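Local coordinates for NADH kinase POS5 (Saccharomyces cerevisiae, PDB 3AFO), which phosphorylates NADH, and less readily NAD(+), with ATP in yeast mitochondria, supplying the cell with the reductant NADPH, at residues G122-I127 with G151-F156. Numbering follows the deposited sequence.
Sequences GGDGTI and GFLSPF. With NAI (1,4-dihydronicotinamide adenine dinucleotide), chain C.
G123, the N-cap of helix 124-132, and G151, in the loop ahead of strand 156-157, bring the two backbones to 5.4 Å between their CA atoms. Across this approach D124 sends its carboxylate toward the backbone N-H groups of the loop. OD2 takes the N-H of F152 at 2.8 Å through its syn lone pair, nearly straight at 168°. OD1 receives L153 N at 2.7 Å, also on the syn side but 21° out of the carboxylate plane, and a water that donates to OD1 accepts from S154 N. With CG beside its own backbone N (chi1 -67°), D124 also presents OD2 to the ligand, whose adenosine-ribose 2'-hydroxyl, O2B, donates to it at 2.7 Å. Replacing D124 by an alanine removes both oxygens, and the N-H groups of F152 and L153 are likely to lose their acceptors, as is the ribose hydroxyl. I127 CD1 packs on L153 CB at 3.6 Å; on the ligand side F152 CB lies 3.3 Å from adenine C2A. GGDG is a signature motif of NAD kinases; O2B is the hydroxyl that the enzyme phosphorylates, and one aspartate therefore ties the loop that contacts the adenine to the reacting ribose.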
ATOM      1  N   GLY A 122      -9.415 -19.406 -25.539  1.00 21.65           N
ATOM      2  CA  GLY A 122     -10.179 -18.789 -24.464  1.00 22.28           C
ATOM      3  C   GLY A 122      -9.404 -17.726 -23.723  1.00 22.18           C
ATOM      4  O   GLY A 122      -8.905 -16.779 -24.330  1.00 22.18           O
ATOM      5  N   GLY A 123      -9.318 -17.893 -22.407  1.00 22.71           N
ATOM      6  CA  GLY A 123      -8.644 -16.919 -21.540  1.00 22.68           C
ATOM      7  C   GLY A 123      -7.616 -17.560 -20.621  1.00 23.15           C
ATOM      8  O   GLY A 123      -7.112 -18.651 -20.900  1.00 22.09           O
ATOM      9  N   ASP A 124      -7.312 -16.873 -19.519  1.00 23.04           N
ATOM     10  CA  ASP A 124      -6.299 -17.328 -18.575  1.00 23.12           C
ATOM     11  C   ASP A 124      -6.687 -18.647 -17.939  1.00 23.32           C
ATOM     12  O   ASP A 124      -5.859 -19.552 -17.844  1.00 22.88           O
ATOM     13  CB  ASP A 124      -6.024 -16.253 -17.521  1.00 23.30           C
ATOM     14  CG  ASP A 124      -5.371 -15.011 -18.111  1.00 23.10           C
ATOM     15  OD1 ASP A 124      -4.686 -15.110 -19.158  1.00 23.09           O
ATOM     16  OD2 ASP A 124      -5.534 -13.924 -17.519  1.00 24.01           O
ATOM     17  N   GLY A 125      -7.960 -18.764 -17.554  1.00 23.25           N
ATOM     18  CA  GLY A 125      -8.501 -19.998 -16.989  1.00 23.67           C
ATOM     19  C   GLY A 125      -8.344 -21.201 -17.918  1.00 23.98           C
ATOM     20  O   GLY A 125      -8.114 -22.318 -17.458  1.00 23.70           O
ATOM     21  N   THR A 126      -8.433 -20.958 -19.226  1.00 24.05           N
ATOM     22  CA  THR A 126      -8.296 -22.018 -20.227  1.00 24.17           C
ATOM     23  C   THR A 126      -6.882 -22.597 -20.228  1.00 23.90           C
ATOM     24  O   THR A 126      -6.716 -23.821 -20.205  1.00 24.06           O
ATOM     25  CB  THR A 126      -8.676 -21.531 -21.643  1.00 24.59           C
ATOM     26  OG1 THR A 126      -9.870 -20.745 -21.560  1.00 25.14           O
ATOM     27  CG2 THR A 126      -8.918 -22.729 -22.574  1.00 24.71           C
ATOM     28  N   ILE A 127      -5.884 -21.721 -20.244  1.00 23.17           N
ATOM     29  CA  ILE A 127      -4.489 -22.127 -20.079  1.00 23.35           C
ATOM     30  C   ILE A 127      -4.299 -22.894 -18.766  1.00 23.62           C
ATOM     31  O   ILE A 127      -3.760 -24.003 -18.767  1.00 23.47           O
ATOM     32  CB  ILE A 127      -3.546 -20.905 -20.102  1.00 23.36           C
ATOM     33  CG1 ILE A 127      -3.700 -20.139 -21.417  1.00 23.23           C
ATOM     34  CG2 ILE A 127      -2.097 -21.325 -19.893  1.00 23.02           C
ATOM     35  CD1 ILE A 127      -2.842 -18.896 -21.492  1.00 21.72           C
ATOM     36  N   GLY A 151      -7.804 -11.706 -21.109  1.00 30.45           N
ATOM     37  CA  GLY A 151      -7.054 -12.007 -19.902  1.00 28.83           C
ATOM     38  C   GLY A 151      -5.653 -11.488 -20.138  1.00 27.65           C
ATOM     39  O   GLY A 151      -5.449 -10.618 -20.990  1.00 28.31           O
ATOM     40  N   PHE A 152      -4.687 -12.028 -19.406  1.00 25.64           N
ATOM     41  CA  PHE A 152      -3.321 -11.541 -19.465  1.00 24.45           C
ATOM     42  C   PHE A 152      -2.353 -12.478 -20.195  1.00 24.24           C
ATOM     43  O   PHE A 152      -1.412 -12.008 -20.831  1.00 23.73           O
ATOM     44  CB  PHE A 152      -2.807 -11.268 -18.046  1.00 23.70           C
ATOM     45  CG  PHE A 152      -1.431 -10.641 -17.992  1.00 23.11           C
ATOM     46  CD1 PHE A 152      -1.252  -9.284 -18.287  1.00 22.28           C
ATOM     47  CD2 PHE A 152      -0.321 -11.397 -17.626  1.00 22.28           C
ATOM     48  CE1 PHE A 152       0.010  -8.685 -18.228  1.00 21.54           C
ATOM     49  CE2 PHE A 152       0.953 -10.817 -17.556  1.00 21.28           C
ATOM     50  CZ  PHE A 152       1.123  -9.448 -17.862  1.00 22.09           C
ATOM     51  N   LEU A 153      -2.588 -13.788 -20.104  1.00 24.20           N
ATOM     52  CA  LEU A 153      -1.569 -14.785 -20.497  1.00 24.16           C
ATOM     53  C   LEU A 153      -1.508 -15.173 -21.983  1.00 24.40           C
ATOM     54  O   LEU A 153      -0.415 -15.457 -22.491  1.00 25.12           O
ATOM     55  CB  LEU A 153      -1.663 -16.044 -19.618  1.00 23.52           C
ATOM     56  CG  LEU A 153      -1.495 -15.826 -18.099  1.00 24.28           C
ATOM     57  CD1 LEU A 153      -1.771 -17.103 -17.329  1.00 22.97           C
ATOM     58  CD2 LEU A 153      -0.112 -15.283 -17.751  1.00 23.47           C
ATOM     59  N   SER A 154      -2.653 -15.209 -22.668  1.00 24.30           N
ATOM     60  CA  SER A 154      -2.686 -15.598 -24.085  1.00 23.80           C
ATOM     61  C   SER A 154      -2.117 -14.499 -24.981  1.00 24.06           C
ATOM     62  O   SER A 154      -2.723 -13.431 -25.102  1.00 23.76           O
ATOM     63  CB  SER A 154      -4.114 -15.935 -24.523  1.00 24.04           C
ATOM     64  OG  SER A 154      -4.718 -16.886 -23.660  1.00 24.22           O
ATOM     65  N   PRO A 155      -0.957 -14.747 -25.624  1.00 23.91           N
ATOM     66  CA  PRO A 155      -0.339 -13.661 -26.383  1.00 24.30           C
ATOM     67  C   PRO A 155      -0.907 -13.429 -27.797  1.00 24.63           C
ATOM     68  O   PRO A 155      -0.591 -12.408 -28.403  1.00 24.46           O
ATOM     69  CB  PRO A 155       1.137 -14.098 -26.494  1.00 24.21           C
ATOM     70  CG  PRO A 155       1.265 -15.357 -25.671  1.00 23.66           C
ATOM     71  CD  PRO A 155      -0.105 -15.947 -25.639  1.00 23.74           C
ATOM     72  N   PHE A 156      -1.705 -14.364 -28.316  1.00 25.11           N
ATOM     73  CA  PHE A 156      -2.165 -14.296 -29.709  1.00 26.01           C
ATOM     74  C   PHE A 156      -3.659 -14.116 -29.850  1.00 26.93           C
ATOM     75  O   PHE A 156      -4.451 -14.760 -29.159  1.00 26.46           O
ATOM     76  CB  PHE A 156      -1.764 -15.564 -30.485  1.00 25.75           C
ATOM     77  CG  PHE A 156      -0.292 -15.838 -30.469  1.00 25.14           C
ATOM     78  CD1 PHE A 156       0.562 -15.117 -31.288  1.00 24.15           C
ATOM     79  CD2 PHE A 156       0.242 -16.794 -29.608  1.00 22.84           C
ATOM     80  CE1 PHE A 156       1.937 -15.346 -31.258  1.00 23.56           C
ATOM     81  CE2 PHE A 156       1.607 -17.025 -29.570  1.00 22.85           C
ATOM     82  CZ  PHE A 156       2.452 -16.306 -30.404  1.00 23.01           C
TER
HETATM   83  PA  NAI C1001     -11.259 -16.249 -12.828  1.00 37.38           P
HETATM   84  O1A NAI C1001     -11.841 -15.903 -14.167  1.00 38.23           O
HETATM   85  O2A NAI C1001     -12.324 -16.284 -11.605  1.00 37.53           O
HETATM   86  O5B NAI C1001     -10.199 -15.202 -12.353  1.00 36.35           O
HETATM   87  C5B NAI C1001      -9.291 -14.809 -13.263  1.00 32.42           C
HETATM   88  C4B NAI C1001      -9.269 -13.324 -13.319  1.00 28.63           C
HETATM   89  O4B NAI C1001      -7.861 -13.104 -13.036  1.00 26.51           O
HETATM   90  C3B NAI C1001      -9.481 -13.124 -14.816  1.00 27.23           C
HETATM   91  O3B NAI C1001      -9.760 -11.747 -15.075  1.00 26.14           O
HETATM   92  C2B NAI C1001      -8.107 -13.524 -15.356  1.00 25.98           C
HETATM   93  O2B NAI C1001      -7.823 -12.898 -16.601  1.00 29.14           O
HETATM   94  C1B NAI C1001      -7.172 -12.941 -14.298  1.00 24.59           C
HETATM   95  N9A NAI C1001      -5.888 -13.695 -14.236  1.00 22.58           N
HETATM   96  C8A NAI C1001      -5.720 -15.000 -13.993  1.00 22.08           C
HETATM   97  N7A NAI C1001      -4.408 -15.287 -14.029  1.00 20.73           N
HETATM   98  C5A NAI C1001      -3.743 -14.157 -14.271  1.00 20.58           C
HETATM   99  C6A NAI C1001      -2.395 -13.822 -14.412  1.00 20.36           C
HETATM  100  N6A NAI C1001      -1.408 -14.734 -14.296  1.00 17.25           N
HETATM  101  N1A NAI C1001      -2.086 -12.537 -14.674  1.00 19.23           N
HETATM  102  C2A NAI C1001      -3.015 -11.601 -14.796  1.00 19.36           C
HETATM  103  N3A NAI C1001      -4.302 -11.887 -14.666  1.00 20.02           N
HETATM  104  C4A NAI C1001      -4.691 -13.149 -14.410  1.00 21.24           C
HETATM  105  O3  NAI C1001     -10.559 -17.753 -12.785  1.00 32.63           O
HETATM  106  PN  NAI C1001      -9.436 -18.227 -13.833  1.00 31.78           P
HETATM  107  O1N NAI C1001      -9.472 -17.356 -15.053  1.00 30.93           O
HETATM  108  O2N NAI C1001      -9.576 -19.698 -13.873  1.00 30.09           O
HETATM  109  O5D NAI C1001      -8.004 -17.889 -13.122  1.00 27.57           O
HETATM  110  C5D NAI C1001      -7.703 -18.392 -11.831  1.00 23.07           C
HETATM  111  C4D NAI C1001      -6.983 -17.322 -11.027  1.00 20.22           C
HETATM  112  O4D NAI C1001      -8.001 -16.425 -10.524  1.00 19.40           O
HETATM  113  C3D NAI C1001      -6.357 -17.849  -9.746  1.00 19.70           C
HETATM  114  O3D NAI C1001      -5.073 -18.435 -10.006  1.00 19.57           O
HETATM  115  C2D NAI C1001      -6.232 -16.550  -8.917  1.00 18.44           C
HETATM  116  O2D NAI C1001      -4.912 -16.004  -9.067  1.00 17.36           O
HETATM  117  C1D NAI C1001      -7.264 -15.609  -9.605  1.00 18.95           C
HETATM  118  N1N NAI C1001      -8.160 -15.087  -8.560  1.00 19.37           N
HETATM  119  C2N NAI C1001      -8.122 -13.718  -8.317  1.00 18.94           C
HETATM  120  C3N NAI C1001      -8.914 -13.147  -7.335  1.00 18.50           C
HETATM  121  C7N NAI C1001      -8.836 -11.613  -7.128  1.00 16.82           C
HETATM  122  O7N NAI C1001      -9.534 -11.025  -6.305  1.00 18.02           O
HETATM  123  N7N NAI C1001      -7.975 -10.989  -7.908  1.00 15.22           N
HETATM  124  C4N NAI C1001      -9.764 -13.968  -6.582  1.00 19.61           C
HETATM  125  C5N NAI C1001      -9.813 -15.359  -6.810  1.00 19.78           C
HETATM  126  C6N NAI C1001      -9.008 -15.936  -7.794  1.00 19.20           C
HETATM  127  O   HOH W   1      -5.410 -15.182 -21.680  1.00 24.87           O